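Side-chain contacts in Melibiose/raffinose/stachyose-binding protein MelE (Bacillus subtilis subsp. subtilis str. 168, PDB 4R6H), which binds melibiose, raffinose and stachyose and serves as the solute-binding component of the ABC transporter that imports these sugars: residues Pro183-Gly188 / Ser254-Leu259; Asp90-His95 / Ile100-Tyr105; Ser39-Asp44 / Asp48-Leu53. One frame throughout, in Å; residues are numbered along the deposited sequence. Where two conformers were deposited one is given.

Interaction 1 of 3, residues Pro183-Gly188 / Ser254-Leu259; sequences PFWFAG and SQLIEL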
ATOM      1  N   PRO A 183       1.167  17.069  16.091  1.00 17.30           N
ATOM      2  CA  PRO A 183      -0.010  17.005  15.243  1.00 17.44           C
ATOM      3  C   PRO A 183       0.116  15.918  14.156  1.00 18.48           C
ATOM      4  O   PRO A 183      -0.878  15.177  13.946  1.00 17.37           O
ATOM      5  CB  PRO A 183      -0.125  18.416  14.656  1.00 21.48           C
ATOM      6  CG  PRO A 183       0.603  19.271  15.644  1.00 19.42           C
ATOM      7  CD  PRO A 183       1.694  18.453  16.178  1.00 18.94           C
ATOM      8  N   PHE A 184       1.282  15.793  13.508  1.00 17.29           N
ATOM      9  CA  PHE A 184       1.460  14.819  12.413  1.00 16.28           C
ATOM     10  C   PHE A 184       2.830  14.238  12.561  1.00 18.08           C
ATOM     11  O   PHE A 184       3.791  14.943  12.449  1.00 17.70           O
ATOM     12  CB  PHE A 184       1.299  15.581  11.117  1.00 17.33           C
ATOM     13  CG  PHE A 184       1.290  14.758   9.855  1.00 16.21           C
ATOM     14  CD1 PHE A 184       0.880  13.422   9.832  1.00 17.25           C
ATOM     15  CD2 PHE A 184       1.580  15.377   8.644  1.00 16.22           C
ATOM     16  CE1 PHE A 184       0.812  12.719   8.638  1.00 16.91           C
ATOM     17  CE2 PHE A 184       1.489  14.682   7.443  1.00 18.41           C
ATOM     18  CZ  PHE A 184       1.132  13.349   7.449  1.00 18.20           C
ATOM     19  N   TRP A 185       2.938  12.964  12.875  1.00 15.52           N
ATOM     20  CA  TRP A 185       4.201  12.356  13.288  1.00 16.06           C
ATOM     21  C   TRP A 185       4.834  11.534  12.208  1.00 18.32           C
ATOM     22  O   TRP A 185       4.170  10.771  11.536  1.00 17.83           O
ATOM     23  CB  TRP A 185       3.971  11.463  14.515  1.00 18.19           C
ATOM     24  CG  TRP A 185       5.204  10.966  15.195  1.00 17.29           C
ATOM     25  CD1 TRP A 185       5.869  11.548  16.238  1.00 19.29           C
ATOM     26  CD2 TRP A 185       5.855   9.731  14.947  1.00 17.08           C
ATOM     27  NE1 TRP A 185       6.931  10.767  16.623  1.00 21.37           N
ATOM     28  CE2 TRP A 185       6.949   9.632  15.856  1.00 18.49           C
ATOM     29  CE3 TRP A 185       5.642   8.690  14.045  1.00 19.27           C
ATOM     30  CZ2 TRP A 185       7.817   8.527  15.857  1.00 19.26           C
ATOM     31  CZ3 TRP A 185       6.498   7.607  14.059  1.00 19.11           C
ATOM     32  CH2 TRP A 185       7.548   7.518  14.975  1.00 17.60           C
ATOM     33  N   PHE A 186       6.134  11.750  12.017  1.00 17.32           N
ATOM     34  CA  PHE A 186       6.962  10.987  11.077  1.00 18.63           C
ATOM     35  C   PHE A 186       8.118  10.295  11.742  1.00 17.35           C
ATOM     36  O   PHE A 186       8.874  10.916  12.513  1.00 18.71           O
ATOM     37  CB  PHE A 186       7.586  11.930   9.990  1.00 17.57           C
ATOM     38  CG  PHE A 186       6.633  12.339   8.917  1.00 16.69           C
ATOM     39  CD1 PHE A 186       5.811  13.419   9.098  1.00 19.99           C
ATOM     40  CD2 PHE A 186       6.554  11.640   7.738  1.00 18.84           C
ATOM     41  CE1 PHE A 186       4.919  13.817   8.112  1.00 21.08           C
ATOM     42  CE2 PHE A 186       5.686  12.015   6.736  1.00 21.03           C
ATOM     43  CZ  PHE A 186       4.853  13.116   6.929  1.00 20.85           C
ATOM     44  N   ALA A 187       8.298   9.053  11.361  1.00 18.19           N
ATOM     45  CA  ALA A 187       9.504   8.312  11.744  1.00 16.92           C
ATOM     46  C   ALA A 187      10.586   8.598  10.661  1.00 16.99           C
ATOM     47  O   ALA A 187      10.930   7.716   9.879  1.00 18.83           O
ATOM     48  CB  ALA A 187       9.215   6.834  11.870  1.00 18.28           C
ATOM     49  N   GLY A 188      11.115   9.827  10.667  1.00 18.01           N
ATOM     50  CA  GLY A 188      11.917  10.332   9.584  1.00 20.42           C
ATOM     51  C   GLY A 188      13.302   9.707   9.539  1.00 19.60           C
ATOM     52  O   GLY A 188      14.024   9.891   8.563  1.00 19.31           O
ATOM     53  N   SER A 254      10.113   2.254  15.515  1.00 20.95           N
ATOM     54  CA  SER A 254       9.924   1.494  16.753  1.00 21.49           C
ATOM     55  C   SER A 254       9.312   2.332  17.867  1.00 25.82           C
ATOM     56  O   SER A 254       8.837   1.733  18.821  1.00 25.06           O
ATOM     57  CB  SER A 254      11.255   0.921  17.248  1.00 22.31           C
ATOM     58  OG  SER A 254      12.135   1.950  17.515  1.00 25.03           O
ATOM     59  N   GLN A 255       9.320   3.676  17.748  1.00 19.88           N
ATOM     60  CA  GLN A 255       8.774   4.560  18.759  1.00 20.87           C
ATOM     61  C   GLN A 255       7.261   4.809  18.617  1.00 22.22           C
ATOM     62  O   GLN A 255       6.602   5.300  19.545  1.00 22.28           O
ATOM     63  CB  GLN A 255       9.519   5.889  18.732  1.00 21.83           C
ATOM     64  CG  GLN A 255      11.033   5.757  18.993  1.00 27.23           C
ATOM     65  CD  GLN A 255      11.904   6.947  18.539  1.00 33.30           C
ATOM     66  OE1 GLN A 255      11.519   7.773  17.732  1.00 39.63           O
ATOM     67  NE2 GLN A 255      13.111   7.008  19.084  1.00 67.85           N
ATOM     68  N   LEU A 256       6.698   4.484  17.454  1.00 20.46           N
ATOM     69  CA  LEU A 256       5.361   4.948  17.118  1.00 17.28           C
ATOM     70  C   LEU A 256       4.288   4.400  18.059  1.00 18.53           C
ATOM     71  O   LEU A 256       3.437   5.151  18.554  1.00 19.77           O
ATOM     72  CB  LEU A 256       5.033   4.573  15.657  1.00 19.25           C
ATOM     73  CG  LEU A 256       3.553   4.798  15.225  1.00 18.91           C
ATOM     74  CD1 LEU A 256       3.142   6.250  15.392  1.00 21.78           C
ATOM     75  CD2 LEU A 256       3.326   4.287  13.818  1.00 21.39           C
ATOM     76  N   ILE A 257       4.274   3.087  18.262  1.00 20.09           N
ATOM     77  CA  ILE A 257       3.180   2.469  19.020  1.00 18.80           C
ATOM     78  C   ILE A 257       3.133   3.066  20.421  1.00 19.09           C
ATOM     79  O   ILE A 257       2.043   3.453  20.887  1.00 18.67           O
ATOM     80  CB  ILE A 257       3.316   0.954  19.088  1.00 17.08           C
ATOM     81  CG1 ILE A 257       3.074   0.333  17.704  1.00 21.06           C
ATOM     82  CG2 ILE A 257       2.355   0.382  20.108  1.00 18.99           C
ATOM     83  CD1 ILE A 257       3.506  -1.119  17.584  1.00 19.43           C
ATOM     84  N   GLU A 258       4.275   3.131  21.101  1.00 17.85           N
ATOM     85  CA  GLU A 258       4.302   3.670  22.470  1.00 19.68           C
ATOM     86  C   GLU A 258       3.840   5.139  22.496  1.00 20.04           C
ATOM     87  O   GLU A 258       3.022   5.523  23.356  1.00 19.84           O
ATOM     88  CB  GLU A 258       5.709   3.549  23.122  1.00 22.74           C
ATOM     89  CG  GLU A 258       5.820   4.225  24.503  1.00 40.50           C
ATOM     90  CD  GLU A 258       7.081   3.890  25.311  1.00 59.31           C
ATOM     91  OE1 GLU A 258       7.862   3.025  24.867  1.00 45.30           O
ATOM     92  OE2 GLU A 258       7.293   4.497  26.406  1.00 31.15           O
ATOM     93  N   LEU A 259       4.270   5.958  21.554  1.00 19.24           N
ATOM     94  CA  LEU A 259       3.869   7.362  21.563  1.00 18.86           C
ATOM     95  C   LEU A 259       2.372   7.515  21.272  1.00 19.12           C
ATOM     96  O   LEU A 259       1.675   8.311  21.928  1.00 18.44           O
ATOM     97  CB  LEU A 259       4.658   8.208  20.565  1.00 19.47           C
ATOM     98  CG  LEU A 259       6.101   8.429  20.923  1.00 20.99           C
ATOM     99  CD1 LEU A 259       6.797   9.049  19.707  1.00 22.46           C
ATOM    100  CD2 LEU A 259       6.288   9.299  22.166  1.00 24.38           C
TER
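The indole of W185 packs against two leucines, L256 and L259, which both come from the same side of its plane, in an apolar helix-on-strand contact of an alpha/beta lobe, as expected in the bilobal solute-binding protein fold. W185 lies on strand 182-185, the leucines on helix 256-261, just ahead of the parallel neighbour strand 265-269. They stand three positions apart, and each takes a different part of the fused ring system. L256 meets the six-membered ring obliquely, with CB 3.7 Å from W185 CZ3 and its methyl CD1 3.7 Å from CE3. CB of W185 already points toward the helix, and with CG anti to the backbone N (chi1 -170°) the ring continues to the leucines. Q255 contributes at the ring edge: its OE1 lies near the indole plane, 4.2 Å from W185 CZ2, and accepts a hydrogen bond from K252 N. I265 touches W185 and both leucines, so the start of the next strand closes the same cluster. The backbone N of A187 sits over the other face, offset toward the rim. The pyrrole side belongs to L259, which crosses W185 at about a right angle and brings its methyl CD1 to 3.5 Å from NE1.

Interaction 2 of 3, residues Asp90-His95 / Ile100-Tyr105; sequences DLFDTH and IRYGEY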
ATOM      1  N   ASP A  90       5.227 -21.491 -10.051  1.00 18.19           N
ATOM      2  CA  ASP A  90       3.869 -21.819 -10.528  1.00 20.02           C
ATOM      3  C   ASP A  90       2.872 -20.713 -10.150  1.00 18.44           C
ATOM      4  O   ASP A  90       2.022 -20.325 -10.927  1.00 18.13           O
ATOM      5  CB  ASP A  90       3.410 -23.160  -9.988  1.00 19.51           C
ATOM      6  CG  ASP A  90       4.374 -24.303 -10.354  1.00 22.96           C
ATOM      7  OD1 ASP A  90       4.740 -24.399 -11.552  1.00 22.46           O
ATOM      8  OD2 ASP A  90       4.792 -25.028  -9.420  1.00 24.09           O
ATOM      9  N   LEU A  91       3.053 -20.218  -8.944  1.00 17.75           N
ATOM     10  CA  LEU A  91       2.233 -19.116  -8.424  1.00 18.87           C
ATOM     11  C   LEU A  91       3.174 -18.072  -7.841  1.00 16.81           C
ATOM     12  O   LEU A  91       4.150 -18.421  -7.157  1.00 17.68           O
ATOM     13  CB  LEU A  91       1.311 -19.619  -7.331  1.00 17.45           C
ATOM     14  CG  LEU A  91       0.129 -20.485  -7.761  1.00 16.63           C
ATOM     15  CD1 LEU A  91      -0.430 -21.303  -6.597  1.00 20.36           C
ATOM     16  CD2 LEU A  91      -0.961 -19.643  -8.391  1.00 18.26           C
ATOM     17  N   PHE A  92       2.844 -16.814  -8.055  1.00 16.89           N
ATOM     18  CA  PHE A  92       3.687 -15.732  -7.557  1.00 17.27           C
ATOM     19  C   PHE A  92       2.839 -14.507  -7.214  1.00 16.44           C
ATOM     20  O   PHE A  92       1.746 -14.320  -7.681  1.00 17.59           O
ATOM     21  CB  PHE A  92       4.812 -15.406  -8.546  1.00 17.55           C
ATOM     22  CG  PHE A  92       4.342 -15.108  -9.924  1.00 18.86           C
ATOM     23  CD1 PHE A  92       4.159 -16.135 -10.854  1.00 18.19           C
ATOM     24  CD2 PHE A  92       4.034 -13.821 -10.298  1.00 20.74           C
ATOM     25  CE1 PHE A  92       3.675 -15.839 -12.116  1.00 17.22           C
ATOM     26  CE2 PHE A  92       3.579 -13.534 -11.576  1.00 20.35           C
ATOM     27  CZ  PHE A  92       3.393 -14.547 -12.472  1.00 20.28           C
ATOM     28  N   ASP A  93       3.419 -13.658  -6.387  1.00 17.25           N
ATOM     29  CA  ASP A  93       2.776 -12.431  -5.903  1.00 17.27           C
ATOM     30  C   ASP A  93       3.156 -11.271  -6.815  1.00 17.22           C
ATOM     31  O   ASP A  93       4.363 -10.995  -7.058  1.00 18.58           O
ATOM     32  CB  ASP A  93       3.277 -12.230  -4.491  1.00 17.44           C
ATOM     33  CG  ASP A  93       2.546 -11.130  -3.688  1.00 17.85           C
ATOM     34  OD1 ASP A  93       1.762 -10.358  -4.259  1.00 17.67           O
ATOM     35  OD2 ASP A  93       2.843 -11.076  -2.443  1.00 18.63           O
ATOM     36  N   THR A  94       2.161 -10.590  -7.362  1.00 16.95           N
ATOM     37  CA  THR A  94       2.450  -9.439  -8.200  1.00 16.52           C
ATOM     38  C   THR A  94       2.616  -8.116  -7.423  1.00 21.59           C
ATOM     39  O   THR A  94       3.114  -7.153  -7.992  1.00 19.16           O
ATOM     40  CB  THR A  94       1.388  -9.280  -9.299  1.00 20.90           C
ATOM     41  OG1 THR A  94       0.100  -9.140  -8.704  1.00 20.95           O
ATOM     42  CG2 THR A  94       1.363 -10.519 -10.186  1.00 20.65           C
ATOM     43  N   HIS A  95       2.169  -8.082  -6.170  1.00 18.99           N
ATOM     44  CA  HIS A  95       2.344  -6.987  -5.212  1.00 21.38           C
ATOM     45  C   HIS A  95       2.297  -5.571  -5.768  1.00 21.14           C
ATOM     46  O   HIS A  95       3.191  -4.763  -5.494  1.00 23.21           O
ATOM     47  CB  HIS A  95       3.622  -7.221  -4.388  1.00 19.59           C
ATOM     48  CG  HIS A  95       4.907  -7.133  -5.165  1.00 22.02           C
ATOM     49  ND1 HIS A  95       5.812  -6.104  -4.976  1.00 24.08           N
ATOM     50  CD2 HIS A  95       5.496  -7.991  -6.025  1.00 20.02           C
ATOM     51  CE1 HIS A  95       6.863  -6.305  -5.746  1.00 26.47           C
ATOM     52  NE2 HIS A  95       6.705  -7.451  -6.380  1.00 22.54           N
ATOM     53  N   ILE A 100       1.934  -4.000 -15.208  1.00 32.38           N
ATOM     54  CA  ILE A 100       3.146  -3.371 -15.742  1.00 36.20           C
ATOM     55  C   ILE A 100       4.325  -4.321 -15.833  1.00 30.09           C
ATOM     56  O   ILE A 100       5.047  -4.332 -16.815  1.00 32.72           O
ATOM     57  CB  ILE A 100       3.569  -2.134 -14.903  1.00 45.00           C
ATOM     58  CG1 ILE A 100       2.553  -0.999 -15.118  1.00 85.20           C
ATOM     59  CG2 ILE A 100       4.995  -1.693 -15.248  1.00 53.86           C
ATOM     60  CD1 ILE A 100       3.000   0.362 -14.632  1.00 71.07           C
ATOM     61  N   ARG A 101       4.517  -5.118 -14.787  1.00 28.83           N
ATOM     62  CA  ARG A 101       5.679  -5.973 -14.689  1.00 27.01           C
ATOM     63  C   ARG A 101       5.369  -7.407 -15.111  1.00 28.91           C
ATOM     64  O   ARG A 101       6.216  -8.076 -15.695  1.00 28.04           O
ATOM     65  CB  ARG A 101       6.173  -5.939 -13.248  1.00 24.47           C
ATOM     66  CG  ARG A 101       7.495  -6.612 -12.990  1.00 26.56           C
ATOM     67  CD  ARG A 101       8.059  -6.283 -11.618  1.00 26.56           C
ATOM     68  NE  ARG A 101       8.411  -4.867 -11.398  1.00 27.08           N
ATOM     69  CZ  ARG A 101       8.756  -4.325 -10.227  1.00 26.02           C
ATOM     70  NH1 ARG A 101       8.813  -5.047  -9.100  1.00 26.45           N
ATOM     71  NH2 ARG A 101       9.047  -3.031 -10.151  1.00 36.23           N
ATOM     72  N   TYR A 102       4.164  -7.887 -14.807  1.00 24.87           N
ATOM     73  CA  TYR A 102       3.855  -9.315 -15.015  1.00 30.27           C
ATOM     74  C   TYR A 102       2.862  -9.636 -16.123  1.00 35.81           C
ATOM     75  O   TYR A 102       2.516 -10.805 -16.312  1.00 29.09           O
ATOM     76  CB  TYR A 102       3.375  -9.914 -13.704  1.00 23.84           C
ATOM     77  CG  TYR A 102       4.475 -10.004 -12.697  1.00 22.77           C
ATOM     78  CD1 TYR A 102       5.437 -11.010 -12.813  1.00 28.87           C
ATOM     79  CD2 TYR A 102       4.591  -9.128 -11.629  1.00 20.46           C
ATOM     80  CE1 TYR A 102       6.443 -11.137 -11.902  1.00 27.78           C
ATOM     81  CE2 TYR A 102       5.611  -9.257 -10.680  1.00 23.26           C
ATOM     82  CZ  TYR A 102       6.548 -10.272 -10.843  1.00 26.72           C
ATOM     83  OH  TYR A 102       7.559 -10.461  -9.929  1.00 28.76           O
ATOM     84  N   GLY A 103       2.429  -8.622 -16.867  1.00 33.94           N
ATOM     85  CA  GLY A 103       1.395  -8.806 -17.874  1.00 39.31           C
ATOM     86  C   GLY A 103       1.659  -9.943 -18.845  1.00 37.50           C
ATOM     87  O   GLY A 103       0.753 -10.704 -19.174  1.00 42.05           O
ATOM     88  N   GLU A 104       2.900 -10.081 -19.287  1.00 29.62           N
ATOM     89  CA  GLU A 104       3.262 -11.109 -20.256  1.00 32.50           C
ATOM     90  C   GLU A 104       3.401 -12.526 -19.699  1.00 33.29           C
ATOM     91  O   GLU A 104       3.559 -13.447 -20.460  1.00 32.83           O
ATOM     92  CB  GLU A 104       4.585 -10.761 -20.954  1.00 39.08           C
ATOM     93  CG  GLU A 104       4.584  -9.423 -21.683  1.00 46.54           C
ATOM     94  CD  GLU A 104       3.387  -9.247 -22.606  1.00 81.10           C
ATOM     95  OE1 GLU A 104       2.980 -10.225 -23.268  1.00 66.11           O
ATOM     96  OE2 GLU A 104       2.849  -8.124 -22.665  1.00 61.42           O
ATOM     97  N   TYR A 105       3.353 -12.701 -18.387  1.00 23.99           N
ATOM     98  CA  TYR A 105       3.585 -14.022 -17.787  1.00 26.03           C
ATOM     99  C   TYR A 105       2.346 -14.630 -17.112  1.00 23.82           C
ATOM    100  O   TYR A 105       2.351 -15.800 -16.791  1.00 22.99           O
ATOM    101  CB  TYR A 105       4.711 -13.924 -16.749  1.00 24.30           C
ATOM    102  CG  TYR A 105       6.017 -13.453 -17.354  1.00 24.14           C
ATOM    103  CD1 TYR A 105       6.862 -14.337 -17.981  1.00 26.75           C
ATOM    104  CD2 TYR A 105       6.366 -12.108 -17.316  1.00 34.74           C
ATOM    105  CE1 TYR A 105       8.055 -13.906 -18.575  1.00 29.53           C
ATOM    106  CE2 TYR A 105       7.554 -11.665 -17.897  1.00 30.96           C
ATOM    107  CZ  TYR A 105       8.369 -12.574 -18.526  1.00 29.87           C
ATOM    108  OH  TYR A 105       9.544 -12.114 -19.081  1.00 34.12           O
TER
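Y102 carries this contact, with F92 lying over one face of its ring and T94 beside it. The nearest atoms are F92 CE2 and Y102 CD1, 3.4 Å apart; the ring planes meet at 38° with centroids 5.0 Å apart, a tilted overlap, neither flat stack nor T-shape. R101 CG lies over the opposite Y102 face, while T94 CG2 reaches Y102 CD2 at 3.8 Å. F92 gets there with CG placed between its backbone N and carbonyl carbon (chi1 54°). An alanine in place of Y102 is likely to leave F92 and the T94 methyl without the ring they pack on and to open a gap beneath them. R101 NH1 approaches H95 CE1 at 4.1 Å, and W97 receives both side chains, R101 by cation-pi and H95 edge-to-face. H95 NE2 is buried with no polar partner in the model, and the neighbouring guanidinium would probably disfavour a second proton there. An Asx turn sets the backbone: H95 N donates to D93 OD1 at 3.0 Å, a bent bond (139°) from above the carboxylate plane. D93 OD1 also accepts from T310 N, and OD2 is hydrogen-bonded to T40 OG1. T94 OG1 is held by E307 and T310. Beyond this shell, M79 of helix 75-84 touches both F92 and Y102, and A312 of strand 310-313, the antiparallel partner of strand 91-92, lies against F92 and T94.

Interaction 3 of 3, residues Ser39-Asp44 / Asp48-Leu53; sequences STMSTD and DTFRKL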
ATOM      1  N   SER A  39       5.821 -15.421  -2.460  1.00 17.98           N
ATOM      2  CA  SER A  39       5.031 -14.467  -1.717  1.00 16.48           C
ATOM      3  C   SER A  39       5.887 -13.323  -1.177  1.00 17.35           C
ATOM      4  O   SER A  39       7.000 -13.600  -0.676  1.00 18.17           O
ATOM      5  CB  SER A  39       4.294 -15.168  -0.567  1.00 17.65           C
ATOM      6  OG  SER A  39       3.606 -14.213   0.264  1.00 18.37           O
ATOM      7  N   THR A  40       5.342 -12.103  -1.221  1.00 16.97           N
ATOM      8  CA  THR A  40       5.971 -10.935  -0.542  1.00 16.32           C
ATOM      9  C   THR A  40       5.532 -10.722   0.910  1.00 20.56           C
ATOM     10  O   THR A  40       5.888  -9.711   1.503  1.00 19.72           O
ATOM     11  CB  THR A  40       5.743  -9.630  -1.319  1.00 19.76           C
ATOM     12  OG1 THR A  40       4.368  -9.195  -1.260  1.00 18.65           O
ATOM     13  CG2 THR A  40       6.251  -9.736  -2.742  1.00 22.03           C
ATOM     14  N   MET A  41       4.761 -11.652   1.459  1.00 17.89           N
ATOM     15  CA  MET A  41       4.303 -11.522   2.844  1.00 17.35           C
ATOM     16  C   MET A  41       5.504 -11.426   3.773  1.00 20.00           C
ATOM     17  O   MET A  41       6.517 -12.059   3.544  1.00 21.38           O
ATOM     18  CB  MET A  41       3.409 -12.674   3.255  1.00 19.33           C
ATOM     19  CG  MET A  41       2.072 -12.642   2.582  1.00 19.94           C
ATOM     20  SD  MET A  41       1.027 -14.010   3.076  1.00 20.59           S
ATOM     21  CE  MET A  41      -0.337 -13.877   1.924  1.00 20.08           C
ATOM     22  N   SER A  42       5.343 -10.649   4.828  1.00 21.94           N
ATOM     23  CA  SER A  42       6.462 -10.233   5.700  1.00 22.60           C
ATOM     24  C   SER A  42       6.301 -10.622   7.162  1.00 22.98           C
ATOM     25  O   SER A  42       7.288 -10.856   7.832  1.00 33.14           O
ATOM     26  CB  SER A  42       6.700  -8.719   5.561  1.00 27.86           C
ATOM     27  OG  SER A  42       5.531  -7.969   5.778  1.00 31.75           O
ATOM     28  N   THR A  43       5.086 -10.701   7.666  1.00 21.30           N
ATOM     29  CA  THR A  43       4.890 -10.902   9.110  1.00 19.54           C
ATOM     30  C   THR A  43       4.719 -12.358   9.467  1.00 21.58           C
ATOM     31  O   THR A  43       4.376 -13.226   8.611  1.00 20.36           O
ATOM     32  CB  THR A  43       3.671 -10.135   9.654  1.00 23.09           C
ATOM     33  OG1 THR A  43       2.473 -10.837   9.332  1.00 24.64           O
ATOM     34  CG2 THR A  43       3.596  -8.704   9.167  1.00 27.23           C
ATOM     35  N   ASP A  44       5.016 -12.679  10.722  1.00 23.33           N
ATOM     36  CA  ASP A  44       4.849 -14.033  11.173  1.00 22.79           C
ATOM     37  C   ASP A  44       3.420 -14.525  10.997  1.00 20.27           C
ATOM     38  O   ASP A  44       3.241 -15.667  10.601  1.00 22.94           O
ATOM     39  CB  ASP A  44       5.285 -14.203  12.640  1.00 26.68           C
ATOM     40  CG  ASP A  44       6.807 -14.130  12.805  1.00 32.64           C
ATOM     41  OD1 ASP A  44       7.549 -13.952  11.824  1.00 31.93           O
ATOM     42  OD2 ASP A  44       7.285 -14.290  13.932  1.00 39.24           O
ATOM     43  N   ASP A  48       2.844 -17.736   8.738  1.00 21.20           N
ATOM     44  CA  ASP A  48       2.338 -18.920   9.423  1.00 23.88           C
ATOM     45  C   ASP A  48       0.939 -19.337   8.930  1.00 21.65           C
ATOM     46  O   ASP A  48       0.656 -20.501   8.747  1.00 24.14           O
ATOM     47  CB  ASP A  48       2.324 -18.722  10.947  1.00 28.95           C
ATOM     48  CG  ASP A  48       3.715 -18.469  11.530  1.00 53.29           C
ATOM     49  OD1 ASP A  48       4.725 -18.646  10.806  1.00 44.27           O
ATOM     50  OD2 ASP A  48       3.786 -18.055  12.720  1.00 46.74           O
ATOM     51  N   THR A  49       0.057 -18.368   8.698  1.00 19.20           N
ATOM     52  CA  THR A  49      -1.256 -18.670   8.238  1.00 20.79           C
ATOM     53  C   THR A  49      -1.230 -19.231   6.808  1.00 16.94           C
ATOM     54  O   THR A  49      -2.005 -20.131   6.495  1.00 18.83           O
ATOM     55  CB  THR A  49      -2.191 -17.434   8.345  1.00 20.48           C
ATOM     56  OG1 THR A  49      -2.305 -17.054   9.722  1.00 19.70           O
ATOM     57  CG2 THR A  49      -3.570 -17.711   7.792  1.00 20.73           C
ATOM     58  N   PHE A  50      -0.402 -18.644   5.943  1.00 18.31           N
ATOM     59  CA  PHE A  50      -0.251 -19.156   4.593  1.00 19.42           C
ATOM     60  C   PHE A  50       0.262 -20.610   4.630  1.00 21.56           C
ATOM     61  O   PHE A  50      -0.304 -21.461   3.932  1.00 20.24           O
ATOM     62  CB  PHE A  50       0.619 -18.201   3.771  1.00 18.95           C
ATOM     63  CG  PHE A  50       0.368 -18.206   2.266  1.00 20.10           C
ATOM     64  CD1 PHE A  50      -0.444 -19.157   1.639  1.00 24.03           C
ATOM     65  CD2 PHE A  50       0.990 -17.261   1.466  1.00 19.46           C
ATOM     66  CE1 PHE A  50      -0.622 -19.134   0.273  1.00 23.73           C
ATOM     67  CE2 PHE A  50       0.808 -17.239   0.093  1.00 21.50           C
ATOM     68  CZ  PHE A  50       0.023 -18.190  -0.504  1.00 21.45           C
ATOM     69  N   ARG A  51       1.235 -20.915   5.501  1.00 21.48           N
ATOM     70  CA  ARG A  51       1.707 -22.285   5.636  1.00 22.54           C
ATOM     71  C   ARG A  51       0.601 -23.214   6.149  1.00 21.61           C
ATOM     72  O   ARG A  51       0.499 -24.331   5.673  1.00 24.25           O
ATOM     73  CB  ARG A  51       2.934 -22.358   6.553  1.00 22.24           C
ATOM     74  CG  ARG A  51       4.170 -21.724   5.930  1.00 27.23           C
ATOM     75  CD  ARG A  51       5.410 -21.958   6.774  1.00 33.49           C
ATOM     76  NE  ARG A  51       6.511 -21.088   6.343  1.00 43.00           N
ATOM     77  CZ  ARG A  51       6.949 -20.020   7.014  1.00 41.96           C
ATOM     78  NH1 ARG A  51       6.411 -19.667   8.192  1.00 42.39           N
ATOM     79  NH2 ARG A  51       7.959 -19.305   6.520  1.00 51.87           N
ATOM     80  N   LYS A  52      -0.227 -22.752   7.082  1.00 20.94           N
ATOM     81  CA  LYS A  52      -1.288 -23.593   7.603  0.50 22.18           C
ATOM     82  C   LYS A  52      -2.314 -23.879   6.487  1.00 22.15           C
ATOM     83  O   LYS A  52      -2.802 -24.989   6.348  1.00 22.56           O
ATOM     84  CB  LYS A  52      -1.889 -22.997   8.891  0.50 34.71           C
ATOM     85  CG  LYS A  52      -3.224 -22.288   8.780  0.50 67.51           C
ATOM     86  CD  LYS A  52      -4.330 -23.182   9.299  0.50 45.01           C
ATOM     87  CE  LYS A  52      -4.660 -22.873  10.754  0.50 28.93           C
ATOM     88  NZ  LYS A  52      -6.068 -23.200  11.060  0.50 35.79           N
ATOM     89  N   LEU A  53      -2.637 -22.881   5.661  1.00 19.03           N
ATOM     90  CA  LEU A  53      -3.553 -23.102   4.586  1.00 18.08           C
ATOM     91  C   LEU A  53      -2.952 -24.014   3.507  1.00 21.84           C
ATOM     92  O   LEU A  53      -3.659 -24.798   2.922  1.00 21.25           O
ATOM     93  CB  LEU A  53      -4.020 -21.764   3.993  1.00 18.43           C
ATOM     94  CG  LEU A  53      -4.999 -20.995   4.874  1.00 20.63           C
ATOM     95  CD1 LEU A  53      -5.187 -19.612   4.262  1.00 22.10           C
ATOM     96  CD2 LEU A  53      -6.346 -21.686   5.049  1.00 23.30           C
TER
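F50 sets the CD2-CE2 side of its ring against the end of M41, a Met-aromatic contact in which SD lies 3.6 Å from CD2. The approach is oblique: the sulfur sits 64° off the ring normal, so it covers neither the face squarely nor the edge. M41 CE follows along the same ring side, 3.7 Å from F50 CD2. The methionine reaches this far because its chain is fully extended beyond CG (chi2 180°), and it crosses F50 at about a right angle. S39 completes the patch, its CB 4.1 Å from F50 CE2. The same serine shapes the loop through an ST turn, in which M41 N donates to S39 OG at 3.1 Å and almost straight, 164°, which probably helps fix where the methionine leaves the backbone. The loop joins strand 33-38 to helix 44-60, the first connection of a beta-alpha-beta crossover that ends in strand 64-69. L68 of that strand touches F50, as do F326 and M330 of helix 320-331, so the ring is a meeting point of sheet and helices. At the helix start T43 is the N-cap, and E46 OE1 accepts from T43 N, the N3-to-N-cap half of a capping box, and also from S42 N. Just inside the helix, D48 N donates to D44 O at 2.8 Å, an ordinary i to i+4 bond. That carbonyl oxygen also faces the D48 carboxylate, 3.0 Å from CG; both carboxylate oxygens are close but, as acceptors facing an acceptor, form no hydrogen bond with it. R51 NH1 forms a salt bridge with D48 OD1, 3.3 Å away in the guanidinium plane. The positive charge probably offsets the crowding of acceptors; D44, in the first turn, is likely to be stabilised by the helix dipole, and D48 mainly by R51.

In the fold
Along the chain interaction 3 comes first, then interaction 2, then interaction 1. The first two share the N-terminal lobe, their centres about 19 Å apart, and they touch: T40 OG1 lies 2.7 Å from D93 OD2, a probable hydrogen bond, and L91 pairs through its backbone with T36 and Y38 of strand 33-38. F326 of helix 320-331 touches L91 of segment 90-95 and F50 of segment 48-53. Interaction 1 belongs to the mixed sheet of the other lobe, its centre about 34 Å from that of interaction 2 and about 27 Å from that of interaction 3. Each lobe thus has its own core, consistent with lobes that move as units about a hinge; this model is an open conformation.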